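Long-range contact in aphrodisin (Mesocricetus auratus, PDB 1E5P), which acts as a female hamster sex pheromone that elicits copulatory behaviour in males and belongs to the odorant-binding lipocalins: residues A[12-17]-A[116-121]. Numbering follows the deposited sequence.
Sequences TIVIAA and NALTPE
Ile-13 meets the 116-121 segment with both arms of its side chain: CG2 lies anti to the backbone N while CG1 swings beside it (chi1 -49°), and a second turn (chi2 -54°) carries CD1 over to Asn-116. There CD1 packs 3.7 Å from the carbonyl O of Asn-116, a van der Waals contact of a methyl group with a backbone oxygen. The CG2 branch also lies 3.7 Å from O of Asn-116 and, in addition, comes to 3.8 Å from CD2 of Leu-118, passing 4.2 Å from CA of Ala-117. Leu-118 sets its CG anti to its own carbonyl carbon (chi1 -68°), which brings the end of the side chain closer to the strand than its root and lays it across Ile-13 at a slant. Val-14 adds a looser apolar touch in one of its two conformers, its CG1 4.3 Å from CG of Leu-118. Replacing Ile-13 with an alanine would probably leave CD2 of Leu-118 without its methyl neighbour and take away both methyl groups packed against O of Asn-116, opening a gap there. Consecutive residues Ile-13 and Val-14 can both turn their side chains toward the same segment because they form a classic beta bulge opposite Val-111, which breaks the alternation of a regular strand. In this lipocalin the contact joins the outside of the beta-barrel, at strand 8-17, to the linker that leads from strand 105-113 into helix 120-132. Thr-119 provides the N-cap of that helix, whose Leu-126 touches both Val-14 and Leu-118, while Val-111 of strand 105-113 packs against the same two side chains.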
loop_
_atom_site.group_PDB
_atom_site.type_symbol
_atom_site.label_atom_id
_atom_site.label_comp_id
_atom_site.label_asym_id
_atom_site.label_seq_id
_atom_site.Cartn_x
_atom_site.Cartn_y
_atom_site.Cartn_z
ATOM N N THR A 12 -0.946 -6.291 4.285
ATOM C CA THR A 12 -1.934 -5.373 3.705
ATOM C C THR A 12 -3.311 -5.735 4.281
ATOM O O THR A 12 -3.737 -6.899 4.181
ATOM C CB THR A 12 -2.015 -5.502 2.180
ATOM O OG1 THR A 12 -0.727 -5.294 1.620
ATOM C CG2 THR A 12 -2.950 -4.426 1.603
ATOM N N ILE A 13 -3.944 -4.744 4.914
ATOM C CA ILE A 13 -5.277 -5.022 5.474
ATOM C C ILE A 13 -6.339 -4.587 4.462
ATOM O O ILE A 13 -7.262 -5.344 4.137
ATOM C CB ILE A 13 -5.481 -4.307 6.806
ATOM C CG1 ILE A 13 -4.304 -4.525 7.779
ATOM C CG2 ILE A 13 -6.802 -4.759 7.437
ATOM C CD1 ILE A 13 -3.978 -5.967 8.023
ATOM N N VAL A 14 -6.238 -3.355 3.984
ATOM C CA VAL A 14 -7.227 -2.836 3.019
ATOM C C VAL A 14 -6.504 -2.003 1.968
ATOM O O VAL A 14 -5.442 -1.435 2.246
ATOM C CB VAL A 14 -8.320 -1.960 3.667
ATOM C CG1 VAL A 14 -9.117 -2.622 4.761
ATOM C CG2 VAL A 14 -7.735 -0.628 4.101
ATOM N N ILE A 15 -7.052 -1.951 0.750
ATOM C CA ILE A 15 -6.563 -1.086 -0.285
ATOM C C ILE A 15 -7.796 -0.404 -0.928
ATOM O O ILE A 15 -8.770 -1.149 -1.118
ATOM C CB ILE A 15 -5.780 -1.751 -1.428
ATOM C CG1 ILE A 15 -4.511 -2.442 -0.927
ATOM C CG2 ILE A 15 -5.358 -0.683 -2.457
ATOM C CD1 ILE A 15 -3.850 -3.307 -1.987
ATOM N N ALA A 16 -7.735 0.877 -1.125
ATOM C CA ALA A 16 -8.820 1.608 -1.809
ATOM C C ALA A 16 -8.225 2.292 -3.037
ATOM O O ALA A 16 -7.089 2.781 -2.948
ATOM C CB ALA A 16 -9.430 2.644 -0.873
ATOM N N ALA A 17 -8.909 2.334 -4.173
ATOM C CA ALA A 17 -8.337 2.989 -5.348
ATOM C C ALA A 17 -9.454 3.591 -6.207
ATOM O O ALA A 17 -10.549 3.013 -6.251
ATOM C CB ALA A 17 -7.574 1.985 -6.217
ATOM N N ASN A 116 -4.642 -7.938 12.195
ATOM C CA ASN A 116 -6.082 -7.887 12.436
ATOM C C ASN A 116 -6.810 -6.951 11.480
ATOM O O ASN A 116 -6.240 -6.034 10.908
ATOM C CB ASN A 116 -6.325 -7.398 13.870
ATOM C CG ASN A 116 -5.929 -8.417 14.926
ATOM O OD1 ASN A 116 -6.204 -9.610 14.756
ATOM N ND2 ASN A 116 -5.287 -7.954 15.986
ATOM N N ALA A 117 -8.105 -7.242 11.339
ATOM C CA ALA A 117 -9.003 -6.366 10.580
ATOM C C ALA A 117 -9.047 -5.013 11.293
ATOM O O ALA A 117 -8.738 -4.886 12.474
ATOM C CB ALA A 117 -10.410 -6.958 10.566
ATOM N N LEU A 118 -9.431 -3.969 10.583
ATOM C CA LEU A 118 -9.513 -2.631 11.131
ATOM C C LEU A 118 -10.610 -2.529 12.204
ATOM O O LEU A 118 -11.645 -3.172 12.030
ATOM C CB LEU A 118 -9.902 -1.648 10.015
ATOM C CG LEU A 118 -8.892 -1.396 8.905
ATOM C CD1 LEU A 118 -9.123 -0.007 8.290
ATOM C CD2 LEU A 118 -7.455 -1.536 9.360
ATOM N N THR A 119 -10.350 -1.754 13.227
ATOM C CA THR A 119 -11.400 -1.523 14.250
ATOM C C THR A 119 -12.340 -0.473 13.692
ATOM O O THR A 119 -12.078 0.184 12.675
ATOM C CB THR A 119 -10.771 -0.957 15.532
ATOM O OG1 THR A 119 -10.147 0.292 15.216
ATOM C CG2 THR A 119 -9.732 -1.902 16.108
ATOM N N PRO A 120 -13.448 -0.231 14.396
ATOM C CA PRO A 120 -14.394 0.783 13.942
ATOM C C PRO A 120 -13.736 2.135 13.820
ATOM O O PRO A 120 -13.995 2.871 12.845
ATOM C CB PRO A 120 -15.485 0.709 15.005
ATOM C CG PRO A 120 -15.511 -0.751 15.351
ATOM C CD PRO A 120 -14.036 -1.138 15.411
ATOM N N GLU A 121 -12.864 2.523 14.755
ATOM C CA GLU A 121 -12.207 3.821 14.676
ATOM C C GLU A 121 -11.227 3.873 13.497
ATOM O O GLU A 121 -11.118 4.898 12.819
ATOM C CB GLU A 121 -11.481 4.207 15.967
ATOM C CG GLU A 121 -12.438 4.585 17.091
ATOM C CD GLU A 121 -11.794 5.042 18.369
ATOM O OE1 GLU A 121 -10.565 5.107 18.478
ATOM O OE2 GLU A 121 -12.595 5.388 19.302
#